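Side-chain contacts in glycosyl hydrolase family 26 (PDB 4ZXO), which hydrolyses the backbone of beta-mannans as a family 26 beta-mannanase, serving galactomannan breakdown in Bacteroides ovatus: residues S80-H83 / L84-Y87; L65-I68 / E69-G72; A143-L146 / L147-T151; E130-V133 / K134-W138. All blocks are in the same frame, centred on the assembly; numbering follows the deposited sequence.

Contact 1: S80-H83 / L84-Y87; sequences SFAH and LREY
L84 N donates to S80 O and Y87 N to H83 O, both at 2.9 Å. With R85 N to F81 O and E86 N to A82 O they make the opening turns of helix 81-93. S80 is its N-cap: S80 OG accepts from H83 N at 2.9 Å, taking up a first-turn amide. A water bridges the outer surface, giving a proton to A82 O and accepting from R85 NH1 near the guanidinium plane, while R85 NE reaches S148 OG.

H83 O also sits 3.2 Å above the centre of the Y87 ring. With CG anti to its own carbonyl carbon (chi1 -54°), Y87 turns back along the helix, and its OH comes to 3.4 Å from H83 CG, over one imidazole face near the rim. The two rings are nearly parallel, yet their centroids are 5.5 Å apart, so they barely overlap. E86 OE1 approaches the imidazole at its edge, 3.5 Å from H83 CD2, and its negative charge could modestly favour a protonated ring.

F81 and L84 run side by side, CD1 to CD1 at 4.0 Å. L84 and Y87 pack on F63 of strand 60-64. Replacing Y87 by an alanine would probably leave the H83 ring freer to turn and open a gap against F63. F81 and L84 both press on F145 of helix 132-147, and together these contacts seat this helix of the beta-alpha-beta unit 60-64, 81-93, 97-101 against the TIM-barrel wall.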
ATOM      1  N   SER A  80      14.090  11.609  -1.416  1.00  9.87           N
ATOM      2  CA  SER A  80      13.790  12.752  -0.565  1.00 10.40           C
ATOM      3  C   SER A  80      12.270  12.910  -0.413  1.00  9.77           C
ATOM      4  O   SER A  80      11.516  12.598  -1.325  1.00 10.07           O
ATOM      5  CB  SER A  80      14.376  14.064  -1.121  1.00 10.04           C
ATOM      6  OG  SER A  80      13.698  14.438  -2.344  1.00 10.20           O
ATOM      7  N   PHE A  81      11.853  13.441   0.715  1.00 10.10           N
ATOM      8  CA  PHE A  81      10.446  13.708   0.913  1.00  9.40           C
ATOM      9  C   PHE A  81       9.967  14.769  -0.059  1.00 10.65           C
ATOM     10  O   PHE A  81       8.811  14.729  -0.496  1.00 11.13           O
ATOM     11  CB  PHE A  81      10.179  14.109   2.370  1.00  8.77           C
ATOM     12  CG  PHE A  81      10.462  12.983   3.320  1.00 10.23           C
ATOM     13  CD1 PHE A  81       9.720  11.815   3.233  1.00  9.68           C
ATOM     14  CD2 PHE A  81      11.514  13.059   4.242  1.00 11.03           C
ATOM     15  CE1 PHE A  81      10.002  10.736   4.059  1.00 11.77           C
ATOM     16  CE2 PHE A  81      11.837  11.978   5.045  1.00 11.75           C
ATOM     17  CZ  PHE A  81      11.057  10.796   4.964  1.00 10.94           C
ATOM     18  N   ALA A  82      10.824  15.720  -0.429  1.00 11.30           N
ATOM     19  CA  ALA A  82      10.383  16.726  -1.389  1.00 10.92           C
ATOM     20  C   ALA A  82      10.141  16.071  -2.772  1.00 10.63           C
ATOM     21  O   ALA A  82       9.197  16.445  -3.514  1.00 10.70           O
ATOM     22  CB  ALA A  82      11.403  17.854  -1.490  1.00 10.99           C
ATOM     23  N   HIS A  83      10.958  15.065  -3.120  1.00  9.76           N
ATOM     24  CA  HIS A  83      10.682  14.301  -4.372  1.00  9.66           C
ATOM     25  C   HIS A  83       9.421  13.469  -4.264  1.00  9.40           C
ATOM     26  O   HIS A  83       8.600  13.464  -5.205  1.00  9.94           O
ATOM     27  CB  HIS A  83      11.831  13.357  -4.736  1.00  8.93           C
ATOM     28  CG  HIS A  83      12.894  14.006  -5.569  1.00  9.13           C
ATOM     29  ND1 HIS A  83      14.228  13.662  -5.467  1.00 11.58           N
ATOM     30  CD2 HIS A  83      12.798  14.894  -6.611  1.00  9.73           C
ATOM     31  CE1 HIS A  83      14.919  14.334  -6.383  1.00 12.61           C
ATOM     32  NE2 HIS A  83      14.083  15.109  -7.071  1.00 11.85           N
ATOM     33  N   LEU A  84       9.216  12.788  -3.127  1.00  9.17           N
ATOM     34  CA  LEU A  84       7.963  12.019  -2.953  1.00  9.40           C
ATOM     35  C   LEU A  84       6.764  12.939  -3.157  1.00  9.41           C
ATOM     36  O   LEU A  84       5.777  12.574  -3.825  1.00  9.49           O
ATOM     37  CB  LEU A  84       7.865  11.402  -1.557  1.00  9.95           C
ATOM     38  CG  LEU A  84       8.889  10.292  -1.294  1.00  9.89           C
ATOM     39  CD1 LEU A  84       8.654   9.665   0.088  1.00 11.04           C
ATOM     40  CD2 LEU A  84       8.792   9.204  -2.365  1.00 10.14           C
ATOM     41  N   ARG A  85       6.809  14.140  -2.565  1.00 10.60           N
ATOM     42  CA  ARG A  85       5.669  15.041  -2.756  1.00 10.78           C
ATOM     43  C   ARG A  85       5.443  15.401  -4.226  1.00 10.31           C
ATOM     44  O   ARG A  85       4.332  15.371  -4.720  1.00 11.29           O
ATOM     45  CB  ARG A  85       5.834  16.310  -1.940  1.00 13.32           C
ATOM     46  CG  ARG A  85       4.742  17.296  -2.178  1.00 16.31           C
ATOM     47  CD  ARG A  85       5.018  18.538  -1.356  1.00 17.00           C
ATOM     48  NE  ARG A  85       5.282  18.286   0.059  1.00 16.87           N
ATOM     49  CZ  ARG A  85       6.464  18.386   0.659  1.00 18.00           C
ATOM     50  NH1 ARG A  85       7.534  18.745  -0.040  1.00 18.17           N
ATOM     51  NH2 ARG A  85       6.573  18.116   1.975  1.00 19.28           N
ATOM     52  N   GLU A  86       6.513  15.635  -4.968  1.00 10.56           N
ATOM     53  CA  GLU A  86       6.386  15.869  -6.412  1.00 11.74           C
ATOM     54  C   GLU A  86       5.765  14.694  -7.141  1.00 11.89           C
ATOM     55  O   GLU A  86       4.862  14.871  -7.957  1.00 12.56           O
ATOM     56  CB  GLU A  86       7.747  16.116  -7.032  1.00 14.87           C
ATOM     57  CG  GLU A  86       8.283  17.453  -6.892  1.00 18.91           C
ATOM     58  CD  GLU A  86       9.548  17.613  -7.758  1.00 20.66           C
ATOM     59  OE1 GLU A  86      10.185  16.594  -8.108  1.00 21.39           O
ATOM     60  OE2 GLU A  86       9.881  18.744  -8.134  1.00 21.47           O
ATOM     61  N   TYR A  87       6.227  13.482  -6.823  1.00 10.64           N
ATOM     62  CA  TYR A  87       5.735  12.309  -7.548  1.00 10.24           C
ATOM     63  C   TYR A  87       4.271  12.106  -7.243  1.00 10.36           C
ATOM     64  O   TYR A  87       3.493  11.658  -8.113  1.00 10.74           O
ATOM     65  CB  TYR A  87       6.508  11.033  -7.217  1.00 11.04           C
ATOM     66  CG  TYR A  87       7.991  11.176  -7.402  1.00 11.29           C
ATOM     67  CD1 TYR A  87       8.526  12.045  -8.370  1.00 12.39           C
ATOM     68  CD2 TYR A  87       8.892  10.434  -6.596  1.00 11.34           C
ATOM     69  CE1 TYR A  87       9.916  12.185  -8.507  1.00 12.08           C
ATOM     70  CE2 TYR A  87      10.275  10.572  -6.741  1.00 10.99           C
ATOM     71  CZ  TYR A  87      10.781  11.419  -7.704  1.00 11.49           C
ATOM     72  OH  TYR A  87      12.135  11.552  -7.859  1.00 12.45           O
TER
HETATM   73  O   HOH W   1       7.962  19.005  -3.188  1.00 16.47           O

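Contact 2: L65-I68 / E69-G72; sequences LGEI and ELGG
L65 O lies 3.7 Å from E69 OE1 and takes I68 N, the bond that closes a type II beta turn from L65 to I68. G66 takes the first corner of the turn, its own N tied to D64 OD2. E67, at the second, goes to positive phi (83°), and E67 N points to the E69 carboxylate, making a weak hydrogen bond to E69 OE2 at 3.0 Å. E67 O receives L70 N at 2.9 Å, and E67 CG meets L70 CD1 at 4.1 Å. I68 lays its CG2 3.7 Å from E69 OE1; I68 O accepts G71 N at 3.0 Å and also a water that donates to G72 O. The backbone angles of G71 call for glycine, since a side chain would strike the carbonyl oxygen of L70.

E69 folds back over the turn because CG stands between the backbone N and the carbonyl carbon (chi1 56°) and the chain bends again at chi2. Beyond the turn, OE1 takes W102 NE1 and OE2 takes R105 N. A leucine at E69 is likely to leave the N-H groups of W102, R105 and E67 without their acceptor and free the turn to shift. Three N-H groups, E67 N by a weak bond only, thus converge on the buried carboxylate, which would be expected to favour its ionised form and to pin the loop between strand 60-64 and helix 81-93.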
ATOM      1  N   LEU A  65       7.038   6.212   3.837  1.00  7.18           N
ATOM      2  CA  LEU A  65       7.372   7.348   4.707  1.00  6.39           C
ATOM      3  C   LEU A  65       8.381   6.997   5.818  1.00  7.61           C
ATOM      4  O   LEU A  65       8.705   7.843   6.635  1.00  7.58           O
ATOM      5  CB  LEU A  65       6.115   7.940   5.321  1.00  7.12           C
ATOM      6  CG  LEU A  65       5.125   8.475   4.315  1.00  8.58           C
ATOM      7  CD1 LEU A  65       3.914   9.106   5.031  1.00 10.66           C
ATOM      8  CD2 LEU A  65       5.788   9.460   3.297  1.00  9.07           C
ATOM      9  N   GLY A  66       8.914   5.779   5.809  1.00  6.99           N
ATOM     10  CA  GLY A  66       9.865   5.389   6.833  1.00  6.46           C
ATOM     11  C   GLY A  66      10.994   6.391   6.939  1.00  7.45           C
ATOM     12  O   GLY A  66      11.594   6.790   5.919  1.00  8.83           O
ATOM     13  N   GLU A  67      11.264   6.785   8.189  1.00  8.48           N
ATOM     14  CA  GLU A  67      12.277   7.785   8.642  1.00  8.15           C
ATOM     15  C   GLU A  67      11.786   9.214   8.556  1.00  8.43           C
ATOM     16  O   GLU A  67      12.482  10.112   9.009  1.00 10.62           O
ATOM     17  CB  GLU A  67      13.641   7.629   7.933  1.00  9.71           C
ATOM     18  CG  GLU A  67      14.233   6.242   8.178  1.00 11.04           C
ATOM     19  CD  GLU A  67      15.669   6.125   7.735  1.00 13.66           C
ATOM     20  OE1 GLU A  67      16.346   7.147   7.459  1.00 15.94           O
ATOM     21  OE2 GLU A  67      16.170   5.002   7.700  1.00 14.92           O
ATOM     22  N   ILE A  68      10.562   9.474   8.090  1.00  7.84           N
ATOM     23  CA  ILE A  68      10.043  10.840   8.228  1.00  8.65           C
ATOM     24  C   ILE A  68      10.019  11.230   9.684  1.00  9.28           C
ATOM     25  O   ILE A  68      10.237  12.424  10.022  1.00 11.97           O
ATOM     26  CB  ILE A  68       8.649  11.011   7.558  1.00  8.90           C
ATOM     27  CG1 ILE A  68       8.389  12.534   7.276  1.00 11.17           C
ATOM     28  CG2 ILE A  68       7.534  10.352   8.421  1.00  8.97           C
ATOM     29  CD1 ILE A  68       7.391  12.769   6.205  1.00 13.98           C
ATOM     30  N   GLU A  69       9.817  10.247  10.560  1.00  8.87           N
ATOM     31  CA  GLU A  69       9.742  10.496  12.000  1.00  9.12           C
ATOM     32  C   GLU A  69      11.056  11.017  12.571  1.00 10.64           C
ATOM     33  O   GLU A  69      11.058  11.563  13.703  1.00 12.29           O
ATOM     34  CB  GLU A  69       9.364   9.209  12.733  1.00  9.06           C
ATOM     35  CG  GLU A  69      10.301   7.994  12.486  1.00  9.03           C
ATOM     36  CD  GLU A  69      10.023   7.218  11.195  1.00  8.46           C
ATOM     37  OE1 GLU A  69       9.234   7.681  10.342  1.00  8.68           O
ATOM     38  OE2 GLU A  69      10.667   6.135  11.021  1.00  9.61           O
ATOM     39  N   LEU A  70      12.170  10.765  11.857  1.00  9.87           N
ATOM     40  CA  LEU A  70      13.488  11.255  12.295  1.00 10.94           C
ATOM     41  C   LEU A  70      13.745  12.702  11.930  1.00 11.61           C
ATOM     42  O   LEU A  70      14.770  13.270  12.326  1.00 13.53           O
ATOM     43  CB  LEU A  70      14.577  10.417  11.715  1.00 11.39           C
ATOM     44  CG  LEU A  70      14.493   8.929  12.053  1.00 12.13           C
ATOM     45  CD1 LEU A  70      15.707   8.153  11.505  1.00 12.92           C
ATOM     46  CD2 LEU A  70      14.417   8.660  13.536  1.00 12.95           C
ATOM     47  N   GLY A  71      12.851  13.330  11.204  1.00 10.88           N
ATOM     48  CA  GLY A  71      13.028  14.764  10.901  1.00 11.36           C
ATOM     49  C   GLY A  71      14.043  15.102   9.812  1.00 13.01           C
ATOM     50  O   GLY A  71      14.411  16.280   9.625  1.00 14.76           O
ATOM     51  N   GLY A  72      14.515  14.077   9.097  1.00 14.18           N
ATOM     52  CA  GLY A  72      15.472  14.283   8.015  1.00 13.46           C
ATOM     53  C   GLY A  72      14.829  14.513   6.676  1.00 12.17           C
ATOM     54  O   GLY A  72      13.614  14.706   6.573  1.00 13.56           O
TER
HETATM   55  O   HOH W   2      11.234  14.568   8.155  1.00 26.09           O

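Contact 3: A143-L146 / L147-T151; sequences ADFL and LSLKT
F145 O takes two donors from one residue, S148: the hydroxyl OG at 2.7 Å, lying in the carbonyl plane on a lone pair, and S148 N at 3.0 Å, 63° out of that plane. The hydroxyl can reach because OG sits between the backbone N and the carbonyl carbon (chi1 79°), and as it donates here it accepts from R85 NE. One step back the pattern is plain alpha-helix, L147 N to A143 O at 2.9 Å; S148 N keeps just a weak bond to D144 O, and L149 N goes to L146 O at 3.2 Å. S148 N and L149 N thus both bond three residues back. L149 then centres an inverse gamma turn, closed weakly by K150 N on S148 O.

L149 points its side chain back at the helix and splits its methyls: CD2 meets F145 CE2 at 3.8 Å and CD1 meets L146 CD2 at 4.0 Å. D144 OD1 bridges to K198. F145 also packs on F81 and R85 of helix 81-93, L149 on I88 of the same helix, and A143 and L146 on L195 of helix 181-197.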
ATOM      1  N   ALA A 143       1.510  13.098   9.741  1.00 10.96           N
ATOM      2  CA  ALA A 143       0.345  13.963   9.467  1.00 12.25           C
ATOM      3  C   ALA A 143       0.746  15.236   8.692  1.00 12.98           C
ATOM      4  O   ALA A 143       0.108  15.606   7.670  1.00 13.45           O
ATOM      5  CB  ALA A 143      -0.358  14.320  10.780  1.00 12.32           C
ATOM      6  N   ASP A 144       1.822  15.883   9.143  1.00 12.73           N
ATOM      7  CA  ASP A 144       2.271  17.098   8.462  1.00 13.98           C
ATOM      8  C   ASP A 144       2.690  16.838   6.999  1.00 14.25           C
ATOM      9  O   ASP A 144       2.393  17.668   6.108  1.00 15.90           O
ATOM     10  CB  ASP A 144       3.450  17.710   9.195  1.00 16.43           C
ATOM     11  CG  ASP A 144       3.062  18.369  10.497  1.00 18.83           C
ATOM     12  OD1 ASP A 144       1.864  18.678  10.691  1.00 18.04           O
ATOM     13  OD2 ASP A 144       3.975  18.573  11.317  1.00 21.76           O
ATOM     14  N   PHE A 145       3.318  15.681   6.732  1.00 12.93           N
ATOM     15  CA  PHE A 145       3.629  15.349   5.352  1.00 11.91           C
ATOM     16  C   PHE A 145       2.345  15.163   4.538  1.00 11.17           C
ATOM     17  O   PHE A 145       2.219  15.678   3.431  1.00 12.23           O
ATOM     18  CB  PHE A 145       4.487  14.106   5.262  1.00 11.91           C
ATOM     19  CG  PHE A 145       4.865  13.792   3.856  1.00 12.16           C
ATOM     20  CD1 PHE A 145       5.874  14.480   3.237  1.00 14.14           C
ATOM     21  CD2 PHE A 145       4.205  12.819   3.140  1.00 11.98           C
ATOM     22  CE1 PHE A 145       6.222  14.190   1.907  1.00 14.27           C
ATOM     23  CE2 PHE A 145       4.551  12.518   1.811  1.00 11.89           C
ATOM     24  CZ  PHE A 145       5.554  13.219   1.209  1.00 13.51           C
ATOM     25  N   LEU A 146       1.392  14.420   5.073  1.00 11.39           N
ATOM     26  CA  LEU A 146       0.133  14.192   4.365  1.00 11.09           C
ATOM     27  C   LEU A 146      -0.605  15.500   4.026  1.00 12.20           C
ATOM     28  O   LEU A 146      -1.226  15.634   2.967  1.00 12.78           O
ATOM     29  CB  LEU A 146      -0.767  13.278   5.204  1.00 11.40           C
ATOM     30  CG  LEU A 146      -0.200  11.839   5.355  1.00 11.75           C
ATOM     31  CD1 LEU A 146      -1.083  10.975   6.246  1.00 13.09           C
ATOM     32  CD2 LEU A 146       0.022  11.139   4.004  1.00 14.76           C
ATOM     33  N   LEU A 147      -0.559  16.442   4.959  1.00 12.63           N
ATOM     34  CA  LEU A 147      -1.218  17.736   4.737  1.00 13.82           C
ATOM     35  C   LEU A 147      -0.509  18.579   3.663  1.00 14.07           C
ATOM     36  O   LEU A 147      -1.062  19.574   3.160  1.00 16.39           O
ATOM     37  CB  LEU A 147      -1.285  18.504   6.049  1.00 16.32           C
ATOM     38  CG  LEU A 147      -2.271  17.857   7.019  1.00 19.18           C
ATOM     39  CD1 LEU A 147      -2.083  18.407   8.424  1.00 20.48           C
ATOM     40  CD2 LEU A 147      -3.672  18.118   6.520  1.00 19.53           C
ATOM     41  N   SER A 148       0.729  18.241   3.356  1.00 14.59           N
ATOM     42  CA  SER A 148       1.497  18.988   2.359  1.00 14.61           C
ATOM     43  C   SER A 148       1.245  18.451   0.950  1.00 14.65           C
ATOM     44  O   SER A 148       1.697  19.063  -0.032  1.00 16.23           O
ATOM     45  CB  SER A 148       3.004  18.911   2.666  1.00 15.57           C
ATOM     46  OG  SER A 148       3.567  17.664   2.250  1.00 14.28           O
ATOM     47  N   LEU A 149       0.517  17.342   0.849  1.00 14.58           N
ATOM     48  CA  LEU A 149       0.190  16.775  -0.448  1.00 14.24           C
ATOM     49  C   LEU A 149      -1.007  17.523  -1.049  1.00 15.15           C
ATOM     50  O   LEU A 149      -2.170  17.156  -0.814  1.00 15.31           O
ATOM     51  CB  LEU A 149      -0.094  15.277  -0.317  1.00 12.20           C
ATOM     52  CG  LEU A 149       1.049  14.525   0.344  1.00 11.68           C
ATOM     53  CD1 LEU A 149       0.634  13.053   0.488  1.00 12.40           C
ATOM     54  CD2 LEU A 149       2.294  14.629  -0.462  1.00 11.22           C
ATOM     55  N   LYS A 150      -0.705  18.613  -1.748  1.00 16.41           N
ATOM     56  CA  LYS A 150      -1.742  19.496  -2.337  1.00 18.75           C
ATOM     57  C   LYS A 150      -1.480  19.748  -3.821  1.00 19.12           C
ATOM     58  O   LYS A 150      -0.342  19.802  -4.246  1.00 19.36           O
ATOM     59  CB  LYS A 150      -1.783  20.856  -1.623  1.00 22.14           C
ATOM     60  CG  LYS A 150      -2.105  20.820  -0.153  1.00 26.12           C
ATOM     61  CD  LYS A 150      -2.650  22.216   0.239  1.00 28.99           C
ATOM     62  CE  LYS A 150      -2.355  22.605   1.676  1.00 31.83           C
ATOM     63  NZ  LYS A 150      -0.881  22.816   1.868  1.00 33.41           N
ATOM     64  N   THR A 151      -2.534  19.912  -4.595  1.00 18.45           N
ATOM     65  CA  THR A 151      -2.359  20.335  -5.977  1.00 18.37           C
ATOM     66  C   THR A 151      -1.882  21.801  -5.990  1.00 20.06           C
ATOM     67  O   THR A 151      -1.928  22.512  -4.967  1.00 20.05           O
ATOM     68  CB  THR A 151      -3.671  20.185  -6.795  1.00 17.83           C
ATOM     69  OG1 THR A 151      -4.595  21.171  -6.325  1.00 18.62           O
ATOM     70  CG2 THR A 151      -4.302  18.783  -6.617  1.00 18.49           C
TER

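Contact 4: E130-V133 / K134-W138; sequences ENHV and KMLEW
H132 meets L136 because the anti first torsion (CG anti to the backbone N, chi1 178°) swings the ring out and toward it. L136 CG lies 4.1 Å above one face of that ring, toward the rim, and L136 CD1 comes to 3.6 Å from H132 NE2, while H132 ND1 is held by V125 O. K134 also starts with CG anti to the backbone N, but a bend at chi3 (64°) brings NZ alongside N131, 4.0 Å from N131 OD1, although its hydrogen bond goes to P107 O. N131 ND2 in turn goes to S124 OG.

These residues open helix 132-147 of the barrel, its first two turns, with N131 at the N-cap position but making no capping bond through its side chain. Its carbonyl starts the regular series instead, M135 N to N131 O at 2.9 Å, followed by L136 N to H132 O and E137 N to V133 O. K134 N is met by a water at 2.9 Å that also donates to E130 O.

Further on, K134 CG lies 3.4 Å above one face of the W138 ring, toward its rim, and E137 OE2 stands at that ring's edge, in its plane, paired with R141. M190 of helix 181-197 packs on H132, M135 and L136.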
ATOM      1  N   GLU A 130       7.108   5.095  28.264  1.00 21.25           N
ATOM      2  CA  GLU A 130       8.193   6.079  28.172  1.00 21.89           C
ATOM      3  C   GLU A 130       8.309   6.673  26.786  1.00 18.06           C
ATOM      4  O   GLU A 130       8.884   7.757  26.610  1.00 18.53           O
ATOM      5  CB  GLU A 130       9.517   5.439  28.570  1.00 26.52           C
ATOM      6  CG  GLU A 130       9.783   4.278  27.714  1.00 32.02           C
ATOM      7  CD  GLU A 130      10.963   3.456  28.130  1.00 35.91           C
ATOM      8  OE1 GLU A 130      11.988   4.064  28.552  1.00 36.60           O
ATOM      9  OE2 GLU A 130      10.849   2.200  27.992  1.00 37.13           O
ATOM     10  N   ASN A 131       7.775   5.970  25.786  1.00 16.06           N
ATOM     11  CA  ASN A 131       7.890   6.468  24.413  1.00 14.19           C
ATOM     12  C   ASN A 131       6.574   6.880  23.786  1.00 13.41           C
ATOM     13  O   ASN A 131       6.480   7.077  22.576  1.00 14.31           O
ATOM     14  CB  ASN A 131       8.561   5.418  23.520  1.00 14.52           C
ATOM     15  CG  ASN A 131       9.969   5.104  23.979  1.00 15.79           C
ATOM     16  OD1 ASN A 131      10.768   6.011  24.197  1.00 18.39           O
ATOM     17  ND2 ASN A 131      10.261   3.838  24.187  1.00 15.30           N
ATOM     18  N   HIS A 132       5.574   7.092  24.626  1.00 13.71           N
ATOM     19  CA  HIS A 132       4.243   7.473  24.130  1.00 13.31           C
ATOM     20  C   HIS A 132       4.249   8.871  23.474  1.00 13.68           C
ATOM     21  O   HIS A 132       3.746   9.038  22.373  1.00 13.29           O
ATOM     22  CB  HIS A 132       3.245   7.442  25.271  1.00 13.99           C
ATOM     23  CG  HIS A 132       1.867   7.866  24.900  1.00 15.67           C
ATOM     24  ND1 HIS A 132       1.031   7.090  24.131  1.00 16.47           N
ATOM     25  CD2 HIS A 132       1.154   8.963  25.245  1.00 16.61           C
ATOM     26  CE1 HIS A 132      -0.132   7.703  23.990  1.00 17.46           C
ATOM     27  NE2 HIS A 132      -0.074   8.853  24.637  1.00 18.48           N
ATOM     28  N   VAL A 133       4.788   9.880  24.154  1.00 14.52           N
ATOM     29  CA  VAL A 133       4.751  11.227  23.573  1.00 15.36           C
ATOM     30  C   VAL A 133       5.515  11.261  22.248  1.00 15.07           C
ATOM     31  O   VAL A 133       5.058  11.894  21.266  1.00 15.38           O
ATOM     32  CB  VAL A 133       5.298  12.282  24.601  1.00 17.44           C
ATOM     33  CG1 VAL A 133       5.412  13.692  23.970  1.00 18.71           C
ATOM     34  CG2 VAL A 133       4.319  12.331  25.777  1.00 18.00           C
ATOM     35  N   LYS A 134       6.663  10.594  22.216  1.00 14.98           N
ATOM     36  CA  LYS A 134       7.476  10.525  20.997  1.00 14.57           C
ATOM     37  C   LYS A 134       6.689   9.830  19.886  1.00 13.07           C
ATOM     38  O   LYS A 134       6.727  10.274  18.761  1.00 12.79           O
ATOM     39  CB  LYS A 134       8.752   9.783  21.246  1.00 14.81           C
ATOM     40  CG  LYS A 134       9.672   9.834  20.071  1.00 14.27           C
ATOM     41  CD  LYS A 134      11.068   9.306  20.347  1.00 14.61           C
ATOM     42  CE  LYS A 134      11.054   7.830  20.679  1.00 15.85           C
ATOM     43  NZ  LYS A 134      12.442   7.346  20.867  1.00 18.51           N
ATOM     44  N   MET A 135       6.011   8.728  20.208  1.00 12.03           N
ATOM     45  CA  MET A 135       5.236   8.028  19.172  1.00 11.31           C
ATOM     46  C   MET A 135       4.185   8.981  18.585  1.00 11.38           C
ATOM     47  O   MET A 135       3.977   8.976  17.366  1.00 10.81           O
ATOM     48  CB  MET A 135       4.550   6.792  19.738  1.00 10.83           C
ATOM     49  CG  MET A 135       3.909   5.881  18.657  1.00 10.98           C
ATOM     50  SD  MET A 135       5.133   5.067  17.560  1.00 12.92           S
ATOM     51  CE  MET A 135       4.681   5.767  15.957  1.00 11.50           C
ATOM     52  N   LEU A 136       3.538   9.804  19.433  1.00 12.31           N
ATOM     53  CA  LEU A 136       2.543  10.709  18.902  1.00 12.58           C
ATOM     54  C   LEU A 136       3.240  11.808  18.057  1.00 11.80           C
ATOM     55  O   LEU A 136       2.668  12.239  17.051  1.00 12.66           O
ATOM     56  CB  LEU A 136       1.679  11.332  20.013  1.00 13.13           C
ATOM     57  CG  LEU A 136       0.879  10.354  20.850  1.00 14.95           C
ATOM     58  CD1 LEU A 136       0.013  11.128  21.831  1.00 15.36           C
ATOM     59  CD2 LEU A 136      -0.003   9.508  19.992  1.00 16.81           C
ATOM     60  N   GLU A 137       4.433  12.257  18.452  1.00 11.24           N
ATOM     61  CA  GLU A 137       5.192  13.243  17.664  1.00 12.64           C
ATOM     62  C   GLU A 137       5.535  12.637  16.282  1.00 12.44           C
ATOM     63  O   GLU A 137       5.437  13.320  15.268  1.00 12.76           O
ATOM     64  CB  GLU A 137       6.446  13.646  18.442  1.00 15.23           C
ATOM     65  CG  GLU A 137       7.378  14.611  17.726  1.00 21.99           C
ATOM     66  CD  GLU A 137       8.763  14.008  17.595  1.00 28.55           C
ATOM     67  OE1 GLU A 137       9.487  13.740  18.631  1.00 29.38           O
ATOM     68  OE2 GLU A 137       9.114  13.771  16.429  1.00 31.82           O
ATOM     69  N   TRP A 138       5.900  11.349  16.277  1.00 10.90           N
ATOM     70  CA  TRP A 138       6.226  10.650  15.025  1.00 10.13           C
ATOM     71  C   TRP A 138       5.008  10.590  14.108  1.00  9.76           C
ATOM     72  O   TRP A 138       5.115  10.867  12.934  1.00 10.19           O
ATOM     73  CB  TRP A 138       6.747   9.236  15.315  1.00  9.79           C
ATOM     74  CG  TRP A 138       8.182   9.257  15.849  1.00  9.32           C
ATOM     75  CD1 TRP A 138       8.927  10.340  16.254  1.00 10.82           C
ATOM     76  CD2 TRP A 138       9.006   8.125  15.960  1.00  9.60           C
ATOM     77  NE1 TRP A 138      10.192   9.920  16.614  1.00 10.84           N
ATOM     78  CE2 TRP A 138      10.273   8.562  16.415  1.00  9.56           C
ATOM     79  CE3 TRP A 138       8.803   6.767  15.650  1.00  9.90           C
ATOM     80  CZ2 TRP A 138      11.346   7.686  16.611  1.00  9.81           C
ATOM     81  CZ3 TRP A 138       9.868   5.856  15.862  1.00 10.09           C
ATOM     82  CH2 TRP A 138      11.140   6.329  16.320  1.00 10.34           C
TER
HETATM   83  O   HOH W   3       8.041   9.960  24.692  1.00 16.99           O

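From the N terminus the four contacts come in series, contact 2, contact 1, contact 4, contact 3, none crossing or enclosing another, and each is a local turn that closes no long loop. Contact 2 follows strand 60-64 and leads to contact 1 at the start of helix 81-93, where F81 CZ meets I68 CA at 3.4 Å. Contacts 4 and 3 occupy the two ends of helix 132-147, nearest atoms about 5 Å apart. Contact 2 packs on both, through E69 against W138 and through I68 and L65 against F145, while R85 and S148 link contact 1 to contact 3. Helices 81-93 and 132-147 are thereby tied to each other and to the loop after strand 60-64.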